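Local coordinates for intracellular serine protease (Bacillus licheniformis, PDB 4ZOQ), which acts as a lanthipeptide protease that cuts peptide bonds sequence-specifically, probably by the serine endopeptidase chemistry of the subtilase (S8) family, at residues P9-D14 with I94-P99; R40-V45 with V289-R294; D44-L49 with D100-P105. All coordinates share one frame; numbering follows the deposited sequence.

From the N terminus, the chain first lays residues 9-14, in a loop before helix 24-30, against helix 86-97. Contact 1 closes the loop that runs from there to the end of helix 86-97. Residues 40-49 lie within this loop but find their partners beyond it, so contact 1 crosses both other contacts. Contacts 2 and 3 set out from the same part of the chain and share D44 and V45. Contact 3 closes the shorter loop, joining strand 46-51 to strand 102-110. Contact 2 spans some 240 residues to reach helix 275-297. Together they tie the N-terminal segment, two neighbouring sheet strands and two helices into one core.

Contact 1 (P9-D14 with I94-P99); sequences PAWGLD and INIIAP
A10 and I96, whose CA atoms lie 6.1 Å apart, share a polar anchor, the hydroxyl of Y36. A10 N donates to Y36 OH, and that hydroxyl in turn hydrogen-bonds I96 O, so one tyrosine oxygen joins the irregular N-terminal segment to the last turn of helix 86-97. Around this bridge the contact is largely apolar, and I96 is its hub. Its side chain meets the W11 indole roughly at a right angle, with methyl CD1 standing over one face; from I96 CD1 to the centroid of the W11 five-membered ring is 3.4 Å, only 9° off the ring normal. This is a close, nearly axial CH-pi contact. The methyl gets there because the isoleucine chain leaves with CG1 opposite the backbone N (chi1 -165°) and then turns at chi2. Farther back along the same side chain, I96 CB rests 3.8 Å from W11 CZ2, on the methyl's side of the indole but beyond its rim near NE1 rather than over the six-membered ring. The terminal methyl also touches P9, with P9 CB at 3.8 Å from I96 CD1, and so fills the corner between proline and tryptophan. At the rim of the indole, by NE1, lies the N95 amide, its plane within 3° of the ring plane. One step back toward the surface, A10 CB packs on P99 CB at 3.8 Å. F25 and A26 of helix 24-30 also touch I96, while L247 and T249 of strand 246-249 lie against W11. The chemistry implies a division of labour: packing centred on the I96 methyl and the indole face shapes the contact, and the Y36 hydroxyl gives both the A10 amide and the I96 carbonyl a partner beside this packing.

Contact 2 (R40-V45 with V289-R294); sequences RGHPDV and VISEYR
G41 and S291 bring their CA atoms within 5.4 Å of each other, where an irregular chain passes alongside a helix. Directly after G41, H42 to V45 form a type I turn closed by V45 N to H42 O at 3.0 Å, which swings the chain toward strand 46-51. On the helix, S291 OG is held by two bonds: H42 N donates to it at 3.0 Å (152° at the hydrogen), while the hydroxyl also bonds A287 O one turn earlier. A chi1 of -61° sets this OG beside the serine's own backbone N, where it meets H42 N. S291 CB lies over one face of the H42 imidazole, a CH-pi contact of 3.9 Å from S291 CB to the ring centroid. The ring's NE2 bonds E295. V45 inserts CG2 against I290 CG2 at 3.7 Å. R294, salt-bridged to E132, passes D44 without a directed bond: OD2 of D44 lies 4.0 Å from NH2 of R294, well out of the guanidinium plane. A loop leading into the strand that bears the predicted charge-relay aspartate D51 thus rests on helix 275-297, the long central helix that carries the predicted nucleophile S276, as in other subtilases.

Contact 3 (D44-L49 with D100-P105); sequences DVKVAL and DVTITP
Neighbouring parallel strands of a right-handed beta-alpha-beta crossover meet here: strand 46-51 leads, through a long connection that includes helix 86-97, to strand 102-110 beside it. V45 O accepts from T102 N at 2.9 Å, the first of four backbone bonds. V47 then bonds both ways, its N to T102 O and its O to T104 N, each at 2.9 Å. L49 N completes the set, reaching T104 O at 2.7 Å. One residue on each strand thus spans two on the other, the regular parallel ladder, with the short strand segments inclined at 26°. K46, A48, T102 and T104 stand on one face. There K46 and T102 run side by side, K46 CG 3.9 Å from T102 CB, before a bend in the lysine chain (chi3 -72°) carries NZ off to D129 O. T104 OG1 is engaged by H131 and N66. The other face, with V47, L49, I103 and P105, is apolar; L49 CB touches I103 CG2 at 4.1 Å. Just ahead of the strands, V45 and V101 point the same way, and CG1 of V45 lies 4.0 Å from CG1 of V101. I94 of helix 86-97 packs on V47, L49 and V101, so the crossover helix covers this side of its own two strands. Beyond L49 the first strand ends at D51, and the helix begins at H86, both predicted members of the charge relay; placing them through one crossover of the central, largely parallel sheet is characteristic of the subtilisin-like fold.

Contact 1 (P9-D14 with I94-P99)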
ATOM      1  N   PRO B   9      10.800  10.731 -17.930  1.00 38.58           N
ATOM      2  CA  PRO B   9       9.837  10.527 -16.857  1.00 39.01           C
ATOM      3  C   PRO B   9       8.717  11.524 -16.909  1.00 39.30           C
ATOM      4  O   PRO B   9       8.931  12.637 -17.347  1.00 42.89           O
ATOM      5  CB  PRO B   9      10.681  10.710 -15.586  1.00 37.06           C
ATOM      6  CG  PRO B   9      11.917  11.319 -16.014  1.00 35.44           C
ATOM      7  CD  PRO B   9      12.165  10.849 -17.396  1.00 37.74           C
ATOM      8  N   ALA B  10       7.535  11.113 -16.464  1.00 41.20           N
ATOM      9  CA  ALA B  10       6.375  11.987 -16.449  1.00 38.70           C
ATOM     10  C   ALA B  10       6.609  13.170 -15.506  1.00 38.74           C
ATOM     11  O   ALA B  10       6.091  14.271 -15.740  1.00 38.45           O
ATOM     12  CB  ALA B  10       5.126  11.206 -16.056  1.00 36.16           C
ATOM     13  N   TRP B  11       7.433  12.958 -14.478  1.00 36.33           N
ATOM     14  CA  TRP B  11       7.696  14.009 -13.506  1.00 34.16           C
ATOM     15  C   TRP B  11       8.400  15.167 -14.181  1.00 37.39           C
ATOM     16  O   TRP B  11       9.226  14.973 -15.068  1.00 42.96           O
ATOM     17  CB  TRP B  11       8.556  13.503 -12.350  1.00 34.33           C
ATOM     18  CG  TRP B  11       7.969  12.380 -11.549  1.00 29.72           C
ATOM     19  CD1 TRP B  11       6.723  11.872 -11.651  1.00 29.45           C
ATOM     20  CD2 TRP B  11       8.624  11.647 -10.504  1.00 28.29           C
ATOM     21  NE1 TRP B  11       6.558  10.846 -10.755  1.00 31.27           N
ATOM     22  CE2 TRP B  11       7.710  10.694 -10.035  1.00 29.01           C
ATOM     23  CE3 TRP B  11       9.898  11.695  -9.935  1.00 29.51           C
ATOM     24  CZ2 TRP B  11       8.034   9.793  -9.016  1.00 30.17           C
ATOM     25  CZ3 TRP B  11      10.208  10.812  -8.914  1.00 28.69           C
ATOM     26  CH2 TRP B  11       9.283   9.873  -8.469  1.00 28.49           C
ATOM     27  N   GLY B  12       8.088  16.377 -13.733  1.00 42.07           N
ATOM     28  CA  GLY B  12       8.696  17.573 -14.275  1.00 38.53           C
ATOM     29  C   GLY B  12      10.157  17.687 -13.900  1.00 40.92           C
ATOM     30  O   GLY B  12      10.933  18.256 -14.670  1.00 42.87           O
ATOM     31  N   LEU B  13      10.524  17.211 -12.702  1.00 40.02           N
ATOM     32  CA  LEU B  13      11.934  17.178 -12.275  1.00 42.34           C
ATOM     33  C   LEU B  13      12.559  18.588 -12.299  1.00 44.06           C
ATOM     34  O   LEU B  13      13.787  18.741 -12.332  1.00 43.23           O
ATOM     35  CB  LEU B  13      12.751  16.211 -13.153  1.00 41.83           C
ATOM     36  CG  LEU B  13      12.398  14.709 -13.194  1.00 39.99           C
ATOM     37  CD1 LEU B  13      13.265  14.012 -14.185  1.00 38.52           C
ATOM     38  CD2 LEU B  13      12.605  14.047 -11.828  1.00 33.16           C
ATOM     39  N   ASP B  14      11.698  19.606 -12.285  1.00 44.43           N
ATOM     40  CA  ASP B  14      12.101  21.008 -12.409  1.00 46.23           C
ATOM     41  C   ASP B  14      12.996  21.270 -13.637  1.00 51.45           C
ATOM     42  O   ASP B  14      13.791  22.213 -13.651  1.00 52.05           O
ATOM     43  CB  ASP B  14      12.818  21.442 -11.127  1.00 44.67           C
ATOM     44  CG  ASP B  14      12.836  22.941 -10.943  1.00 55.17           C
ATOM     45  OD1 ASP B  14      12.093  23.648 -11.665  1.00 56.85           O
ATOM     46  OD2 ASP B  14      13.585  23.413 -10.057  1.00 58.35           O
ATOM     47  N   ILE B  94       3.266   5.058  -7.866  1.00 27.54           N
ATOM     48  CA  ILE B  94       2.152   4.700  -8.720  1.00 28.76           C
ATOM     49  C   ILE B  94       2.180   5.581  -9.957  1.00 30.50           C
ATOM     50  O   ILE B  94       1.998   5.112 -11.084  1.00 28.52           O
ATOM     51  CB  ILE B  94       0.780   4.918  -8.048  1.00 34.80           C
ATOM     52  CG1 ILE B  94       0.558   4.003  -6.850  1.00 32.75           C
ATOM     53  CG2 ILE B  94      -0.357   4.780  -9.073  1.00 32.03           C
ATOM     54  CD1 ILE B  94      -0.422   4.607  -5.884  1.00 30.79           C
ATOM     55  N   ASN B  95       2.371   6.881  -9.731  1.00 29.73           N
ATOM     56  CA  ASN B  95       2.282   7.844 -10.823  1.00 28.80           C
ATOM     57  C   ASN B  95       3.349   7.695 -11.915  1.00 30.27           C
ATOM     58  O   ASN B  95       3.037   7.789 -13.098  1.00 28.47           O
ATOM     59  CB  ASN B  95       2.341   9.263 -10.273  1.00 30.76           C
ATOM     60  CG  ASN B  95       2.186  10.297 -11.353  1.00 29.55           C
ATOM     61  OD1 ASN B  95       1.126  10.416 -11.959  1.00 31.89           O
ATOM     62  ND2 ASN B  95       3.257  11.016 -11.639  1.00 32.23           N
ATOM     63  N   ILE B  96       4.603   7.462 -11.524  1.00 28.03           N
ATOM     64  CA  ILE B  96       5.695   7.437 -12.499  1.00 28.20           C
ATOM     65  C   ILE B  96       5.512   6.281 -13.497  1.00 31.26           C
ATOM     66  O   ILE B  96       5.892   6.409 -14.655  1.00 33.47           O
ATOM     67  CB  ILE B  96       7.082   7.358 -11.808  1.00 27.34           C
ATOM     68  CG1 ILE B  96       8.180   7.712 -12.795  1.00 26.98           C
ATOM     69  CG2 ILE B  96       7.334   6.008 -11.142  1.00 26.80           C
ATOM     70  CD1 ILE B  96       8.125   9.138 -13.323  1.00 28.62           C
ATOM     71  N   ILE B  97       4.855   5.201 -13.064  1.00 29.29           N
ATOM     72  CA  ILE B  97       4.543   4.067 -13.932  1.00 28.96           C
ATOM     73  C   ILE B  97       3.222   4.244 -14.701  1.00 28.24           C
ATOM     74  O   ILE B  97       3.136   3.940 -15.906  1.00 27.64           O
ATOM     75  CB  ILE B  97       4.469   2.751 -13.087  1.00 30.20           C
ATOM     76  CG1 ILE B  97       5.889   2.285 -12.760  1.00 27.16           C
ATOM     77  CG2 ILE B  97       3.729   1.663 -13.837  1.00 26.24           C
ATOM     78  CD1 ILE B  97       5.996   1.451 -11.568  1.00 29.72           C
ATOM     79  N   ALA B  98       2.237   4.837 -14.036  1.00 26.15           N
ATOM     80  CA  ALA B  98       0.913   5.027 -14.605  1.00 27.96           C
ATOM     81  C   ALA B  98       0.455   6.450 -14.365  1.00 30.32           C
ATOM     82  O   ALA B  98      -0.326   6.706 -13.442  1.00 31.71           O
ATOM     83  CB  ALA B  98      -0.065   4.065 -13.996  1.00 27.74           C
ATOM     84  N   PRO B  99       0.963   7.384 -15.170  1.00 28.18           N
ATOM     85  CA  PRO B  99       0.760   8.800 -14.852  1.00 32.70           C
ATOM     86  C   PRO B  99      -0.678   9.282 -14.975  1.00 33.92           C
ATOM     87  O   PRO B  99      -1.004  10.290 -14.373  1.00 34.24           O
ATOM     88  CB  PRO B  99       1.692   9.529 -15.848  1.00 33.82           C
ATOM     89  CG  PRO B  99       2.136   8.509 -16.839  1.00 36.78           C
ATOM     90  CD  PRO B  99       2.000   7.167 -16.195  1.00 30.44           C
TER

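Contact 2 (R40-V45 with V289-R294)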
ATOM      1  N   ARG B  40      -0.731   4.651 -20.856  1.00 36.67           N
ATOM      2  CA  ARG B  40      -0.373   5.661 -19.890  1.00 34.57           C
ATOM      3  C   ARG B  40      -1.315   5.598 -18.696  1.00 36.57           C
ATOM      4  O   ARG B  40      -1.142   6.349 -17.735  1.00 38.93           O
ATOM      5  CB  ARG B  40      -0.406   7.036 -20.565  1.00 34.89           C
ATOM      6  CG  ARG B  40       0.618   8.034 -20.067  1.00 36.38           C
ATOM      7  CD  ARG B  40       0.740   9.252 -21.017  1.00 37.88           C
ATOM      8  NE  ARG B  40       1.817  10.132 -20.574  1.00 36.10           N
ATOM      9  CZ  ARG B  40       1.694  10.987 -19.559  1.00 37.68           C
ATOM     10  NH1 ARG B  40       0.537  11.087 -18.916  1.00 40.17           N
ATOM     11  NH2 ARG B  40       2.711  11.751 -19.192  1.00 32.85           N
ATOM     12  N   GLY B  41      -2.315   4.706 -18.768  1.00 33.63           N
ATOM     13  CA  GLY B  41      -3.327   4.594 -17.727  1.00 31.21           C
ATOM     14  C   GLY B  41      -4.611   5.362 -17.998  1.00 35.72           C
ATOM     15  O   GLY B  41      -4.604   6.383 -18.702  1.00 40.28           O
ATOM     16  N   HIS B  42      -5.722   4.870 -17.456  1.00 35.14           N
ATOM     17  CA  HIS B  42      -7.016   5.548 -17.598  1.00 34.57           C
ATOM     18  C   HIS B  42      -7.355   6.363 -16.371  1.00 34.71           C
ATOM     19  O   HIS B  42      -7.258   5.870 -15.263  1.00 35.20           O
ATOM     20  CB  HIS B  42      -8.159   4.552 -17.886  1.00 34.71           C
ATOM     21  CG  HIS B  42      -8.059   3.879 -19.225  1.00 36.55           C
ATOM     22  ND1 HIS B  42      -9.005   2.983 -19.685  1.00 36.37           N
ATOM     23  CD2 HIS B  42      -7.108   3.943 -20.186  1.00 33.72           C
ATOM     24  CE1 HIS B  42      -8.650   2.537 -20.873  1.00 34.45           C
ATOM     25  NE2 HIS B  42      -7.497   3.097 -21.199  1.00 36.89           N
ATOM     26  N   PRO B  43      -7.765   7.624 -16.571  1.00 37.38           N
ATOM     27  CA  PRO B  43      -8.224   8.437 -15.446  1.00 35.84           C
ATOM     28  C   PRO B  43      -9.343   7.781 -14.640  1.00 33.98           C
ATOM     29  O   PRO B  43      -9.436   8.084 -13.465  1.00 36.35           O
ATOM     30  CB  PRO B  43      -8.732   9.717 -16.128  1.00 36.11           C
ATOM     31  CG  PRO B  43      -7.948   9.813 -17.374  1.00 36.83           C
ATOM     32  CD  PRO B  43      -7.682   8.404 -17.823  1.00 34.38           C
ATOM     33  N   ASP B  44     -10.160   6.914 -15.238  1.00 37.47           N
ATOM     34  CA  ASP B  44     -11.278   6.286 -14.504  1.00 40.10           C
ATOM     35  C   ASP B  44     -10.933   4.904 -13.945  1.00 36.89           C
ATOM     36  O   ASP B  44     -11.813   4.179 -13.487  1.00 41.17           O
ATOM     37  CB  ASP B  44     -12.542   6.199 -15.376  1.00 37.67           C
ATOM     38  CG  ASP B  44     -12.387   5.256 -16.514  1.00 40.05           C
ATOM     39  OD1 ASP B  44     -11.238   5.062 -16.941  1.00 42.94           O
ATOM     40  OD2 ASP B  44     -13.400   4.729 -16.999  1.00 41.43           O
ATOM     41  N   VAL B  45      -9.668   4.516 -14.050  1.00 35.26           N
ATOM     42  CA  VAL B  45      -9.140   3.454 -13.200  1.00 37.60           C
ATOM     43  C   VAL B  45      -8.596   4.120 -11.935  1.00 36.39           C
ATOM     44  O   VAL B  45      -7.812   5.067 -12.008  1.00 35.75           O
ATOM     45  CB  VAL B  45      -8.030   2.632 -13.883  1.00 38.01           C
ATOM     46  CG1 VAL B  45      -7.213   1.853 -12.851  1.00 31.48           C
ATOM     47  CG2 VAL B  45      -8.612   1.741 -14.969  1.00 34.19           C
ATOM     48  N   VAL B 289      -2.313  -2.518 -16.410  1.00 32.12           N
ATOM     49  CA  VAL B 289      -2.881  -3.709 -17.036  1.00 29.04           C
ATOM     50  C   VAL B 289      -4.399  -3.576 -17.123  1.00 32.67           C
ATOM     51  O   VAL B 289      -4.987  -3.834 -18.178  1.00 32.97           O
ATOM     52  CB  VAL B 289      -2.510  -4.980 -16.270  1.00 30.32           C
ATOM     53  CG1 VAL B 289      -3.389  -6.155 -16.706  1.00 30.08           C
ATOM     54  CG2 VAL B 289      -1.046  -5.296 -16.484  1.00 30.05           C
ATOM     55  N   ILE B 290      -5.024  -3.134 -16.032  1.00 28.39           N
ATOM     56  CA  ILE B 290      -6.456  -2.928 -16.045  1.00 29.42           C
ATOM     57  C   ILE B 290      -6.833  -1.916 -17.144  1.00 32.06           C
ATOM     58  O   ILE B 290      -7.761  -2.156 -17.916  1.00 29.93           O
ATOM     59  CB  ILE B 290      -6.985  -2.449 -14.667  1.00 31.77           C
ATOM     60  CG1 ILE B 290      -6.896  -3.579 -13.636  1.00 28.14           C
ATOM     61  CG2 ILE B 290      -8.442  -1.977 -14.787  1.00 30.13           C
ATOM     62  CD1 ILE B 290      -6.993  -3.154 -12.213  1.00 26.47           C
ATOM     63  N   SER B 291      -6.083  -0.817 -17.244  1.00 29.98           N
ATOM     64  CA  SER B 291      -6.353   0.198 -18.257  1.00 32.63           C
ATOM     65  C   SER B 291      -6.245  -0.404 -19.670  1.00 34.39           C
ATOM     66  O   SER B 291      -7.165  -0.278 -20.482  1.00 31.13           O
ATOM     67  CB  SER B 291      -5.378   1.363 -18.101  1.00 31.93           C
ATOM     68  OG  SER B 291      -5.524   1.980 -16.829  1.00 30.52           O
ATOM     69  N   GLU B 292      -5.155  -1.120 -19.948  1.00 32.70           N
ATOM     70  CA  GLU B 292      -5.032  -1.700 -21.272  1.00 35.92           C
ATOM     71  C   GLU B 292      -6.154  -2.711 -21.558  1.00 35.38           C
ATOM     72  O   GLU B 292      -6.760  -2.699 -22.632  1.00 35.72           O
ATOM     73  CB  GLU B 292      -3.691  -2.382 -21.460  1.00 33.96           C
ATOM     74  CG  GLU B 292      -3.601  -3.041 -22.806  1.00 36.10           C
ATOM     75  CD  GLU B 292      -2.209  -3.051 -23.360  1.00 40.61           C
ATOM     76  OE1 GLU B 292      -1.478  -2.052 -23.162  1.00 40.89           O
ATOM     77  OE2 GLU B 292      -1.853  -4.060 -24.003  1.00 37.75           O
ATOM     78  N   TYR B 293      -6.439  -3.569 -20.588  1.00 33.84           N
ATOM     79  CA  TYR B 293      -7.426  -4.624 -20.798  1.00 38.35           C
ATOM     80  C   TYR B 293      -8.809  -4.029 -21.078  1.00 36.42           C
ATOM     81  O   TYR B 293      -9.524  -4.475 -21.974  1.00 36.48           O
ATOM     82  CB  TYR B 293      -7.486  -5.545 -19.573  1.00 33.49           C
ATOM     83  CG  TYR B 293      -8.335  -6.777 -19.762  1.00 37.68           C
ATOM     84  CD1 TYR B 293      -9.729  -6.719 -19.687  1.00 39.77           C
ATOM     85  CD2 TYR B 293      -7.736  -8.009 -20.043  1.00 37.40           C
ATOM     86  CE1 TYR B 293     -10.512  -7.876 -19.861  1.00 44.48           C
ATOM     87  CE2 TYR B 293      -8.496  -9.168 -20.229  1.00 38.46           C
ATOM     88  CZ  TYR B 293      -9.878  -9.094 -20.135  1.00 45.01           C
ATOM     89  OH  TYR B 293     -10.619 -10.232 -20.329  1.00 47.72           O
ATOM     90  N   ARG B 294      -9.149  -2.971 -20.362  1.00 32.94           N
ATOM     91  CA  ARG B 294     -10.484  -2.401 -20.494  1.00 34.97           C
ATOM     92  C   ARG B 294     -10.560  -1.710 -21.849  1.00 41.53           C
ATOM     93  O   ARG B 294     -11.587  -1.708 -22.519  1.00 42.58           O
ATOM     94  CB  ARG B 294     -10.740  -1.428 -19.364  1.00 32.67           C
ATOM     95  CG  ARG B 294     -10.903  -2.089 -18.011  1.00 35.70           C
ATOM     96  CD  ARG B 294     -11.146  -1.068 -16.916  1.00 34.60           C
ATOM     97  NE  ARG B 294     -12.484  -0.514 -17.019  1.00 45.53           N
ATOM     98  CZ  ARG B 294     -12.980   0.404 -16.202  1.00 51.62           C
ATOM     99  NH1 ARG B 294     -12.234   0.878 -15.209  1.00 41.01           N
ATOM    100  NH2 ARG B 294     -14.221   0.852 -16.391  1.00 54.23           N
TER

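Contact 3 (D44-L49 with D100-P105)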
ATOM      1  N   ASP B  44     -10.160   6.914 -15.238  1.00 37.47           N
ATOM      2  CA  ASP B  44     -11.278   6.286 -14.504  1.00 40.10           C
ATOM      3  C   ASP B  44     -10.933   4.904 -13.945  1.00 36.89           C
ATOM      4  O   ASP B  44     -11.813   4.179 -13.487  1.00 41.17           O
ATOM      5  CB  ASP B  44     -12.542   6.199 -15.376  1.00 37.67           C
ATOM      6  CG  ASP B  44     -12.387   5.256 -16.514  1.00 40.05           C
ATOM      7  OD1 ASP B  44     -11.238   5.062 -16.941  1.00 42.94           O
ATOM      8  OD2 ASP B  44     -13.400   4.729 -16.999  1.00 41.43           O
ATOM      9  N   VAL B  45      -9.668   4.516 -14.050  1.00 35.26           N
ATOM     10  CA  VAL B  45      -9.140   3.454 -13.200  1.00 37.60           C
ATOM     11  C   VAL B  45      -8.596   4.120 -11.935  1.00 36.39           C
ATOM     12  O   VAL B  45      -7.812   5.067 -12.008  1.00 35.75           O
ATOM     13  CB  VAL B  45      -8.030   2.632 -13.883  1.00 38.01           C
ATOM     14  CG1 VAL B  45      -7.213   1.853 -12.851  1.00 31.48           C
ATOM     15  CG2 VAL B  45      -8.612   1.741 -14.969  1.00 34.19           C
ATOM     16  N   LYS B  46      -9.041   3.666 -10.772  1.00 37.81           N
ATOM     17  CA  LYS B  46      -8.705   4.374  -9.532  1.00 37.32           C
ATOM     18  C   LYS B  46      -7.875   3.484  -8.596  1.00 36.75           C
ATOM     19  O   LYS B  46      -8.237   2.322  -8.326  1.00 34.57           O
ATOM     20  CB  LYS B  46      -9.985   4.845  -8.803  1.00 37.17           C
ATOM     21  CG  LYS B  46     -10.778   5.902  -9.558  1.00 43.36           C
ATOM     22  CD  LYS B  46     -11.890   6.515  -8.704  1.00 40.34           C
ATOM     23  CE  LYS B  46     -13.040   5.549  -8.469  1.00 46.17           C
ATOM     24  NZ  LYS B  46     -14.024   6.175  -7.523  1.00 47.78           N
ATOM     25  N   VAL B  47      -6.777   4.039  -8.102  1.00 33.75           N
ATOM     26  CA  VAL B  47      -5.916   3.363  -7.137  1.00 31.85           C
ATOM     27  C   VAL B  47      -6.078   4.042  -5.785  1.00 31.27           C
ATOM     28  O   VAL B  47      -5.880   5.254  -5.659  1.00 33.76           O
ATOM     29  CB  VAL B  47      -4.422   3.384  -7.576  1.00 33.77           C
ATOM     30  CG1 VAL B  47      -3.525   2.775  -6.513  1.00 28.82           C
ATOM     31  CG2 VAL B  47      -4.240   2.676  -8.930  1.00 30.98           C
ATOM     32  N   ALA B  48      -6.473   3.265  -4.781  1.00 30.64           N
ATOM     33  CA  ALA B  48      -6.640   3.787  -3.433  1.00 32.28           C
ATOM     34  C   ALA B  48      -5.302   3.798  -2.695  1.00 34.09           C
ATOM     35  O   ALA B  48      -4.594   2.799  -2.639  1.00 32.37           O
ATOM     36  CB  ALA B  48      -7.658   2.986  -2.679  1.00 31.34           C
ATOM     37  N   LEU B  49      -4.960   4.958  -2.163  1.00 36.65           N
ATOM     38  CA  LEU B  49      -3.717   5.176  -1.460  1.00 32.42           C
ATOM     39  C   LEU B  49      -3.940   5.193   0.048  1.00 33.41           C
ATOM     40  O   LEU B  49      -4.228   6.250   0.608  1.00 33.42           O
ATOM     41  CB  LEU B  49      -3.114   6.507  -1.890  1.00 34.96           C
ATOM     42  CG  LEU B  49      -1.729   6.781  -1.300  1.00 36.37           C
ATOM     43  CD1 LEU B  49      -0.649   6.174  -2.166  1.00 32.82           C
ATOM     44  CD2 LEU B  49      -1.498   8.283  -1.073  1.00 38.23           C
ATOM     45  N   ASP B 100      -1.542   8.552 -15.664  1.00 35.01           N
ATOM     46  CA  ASP B 100      -2.902   9.037 -15.857  1.00 36.08           C
ATOM     47  C   ASP B 100      -3.973   8.333 -15.014  1.00 37.14           C
ATOM     48  O   ASP B 100      -5.123   8.770 -15.036  1.00 38.57           O
ATOM     49  CB  ASP B 100      -3.273   8.930 -17.342  1.00 36.39           C
ATOM     50  CG  ASP B 100      -2.565   9.964 -18.189  1.00 38.95           C
ATOM     51  OD1 ASP B 100      -2.274  11.039 -17.634  1.00 31.60           O
ATOM     52  OD2 ASP B 100      -2.263   9.686 -19.382  1.00 36.51           O
ATOM     53  N   VAL B 101      -3.632   7.269 -14.278  1.00 36.05           N
ATOM     54  CA  VAL B 101      -4.642   6.646 -13.412  1.00 34.33           C
ATOM     55  C   VAL B 101      -4.970   7.570 -12.267  1.00 36.56           C
ATOM     56  O   VAL B 101      -4.141   8.392 -11.863  1.00 34.60           O
ATOM     57  CB  VAL B 101      -4.219   5.285 -12.856  1.00 36.18           C
ATOM     58  CG1 VAL B 101      -4.185   4.259 -13.975  1.00 31.70           C
ATOM     59  CG2 VAL B 101      -2.900   5.387 -12.126  1.00 35.61           C
ATOM     60  N   THR B 102      -6.185   7.456 -11.731  1.00 36.57           N
ATOM     61  CA  THR B 102      -6.566   8.376 -10.665  1.00 34.25           C
ATOM     62  C   THR B 102      -6.031   7.844  -9.337  1.00 33.05           C
ATOM     63  O   THR B 102      -5.977   6.633  -9.122  1.00 31.06           O
ATOM     64  CB  THR B 102      -8.107   8.574 -10.612  1.00 35.40           C
ATOM     65  OG1 THR B 102      -8.536   9.285 -11.782  1.00 36.78           O
ATOM     66  CG2 THR B 102      -8.518   9.353  -9.380  1.00 32.40           C
ATOM     67  N   ILE B 103      -5.580   8.738  -8.465  1.00 34.99           N
ATOM     68  CA  ILE B 103      -5.080   8.296  -7.173  1.00 38.49           C
ATOM     69  C   ILE B 103      -5.929   8.916  -6.069  1.00 37.73           C
ATOM     70  O   ILE B 103      -6.051  10.126  -5.999  1.00 38.52           O
ATOM     71  CB  ILE B 103      -3.587   8.685  -6.954  1.00 36.33           C
ATOM     72  CG1 ILE B 103      -2.664   7.969  -7.939  1.00 35.14           C
ATOM     73  CG2 ILE B 103      -3.147   8.370  -5.537  1.00 34.97           C
ATOM     74  CD1 ILE B 103      -1.248   8.583  -8.009  1.00 33.21           C
ATOM     75  N   THR B 104      -6.484   8.096  -5.185  1.00 37.12           N
ATOM     76  CA  THR B 104      -7.296   8.626  -4.091  1.00 37.85           C
ATOM     77  C   THR B 104      -6.665   8.358  -2.734  1.00 34.67           C
ATOM     78  O   THR B 104      -6.506   7.201  -2.347  1.00 36.87           O
ATOM     79  CB  THR B 104      -8.699   8.002  -4.063  1.00 40.55           C
ATOM     80  OG1 THR B 104      -9.277   7.995  -5.375  1.00 35.67           O
ATOM     81  CG2 THR B 104      -9.588   8.748  -3.080  1.00 32.99           C
ATOM     82  N   PRO B 105      -6.375   9.423  -1.975  1.00 37.65           N
ATOM     83  CA  PRO B 105      -5.740   9.269  -0.656  1.00 34.49           C
ATOM     84  C   PRO B 105      -6.756   8.879   0.420  1.00 39.92           C
ATOM     85  O   PRO B 105      -7.783   9.550   0.549  1.00 41.27           O
ATOM     86  CB  PRO B 105      -5.159  10.663  -0.376  1.00 34.97           C
ATOM     87  CG  PRO B 105      -6.105  11.612  -1.107  1.00 40.12           C
ATOM     88  CD  PRO B 105      -6.638  10.840  -2.319  1.00 37.00           C
TER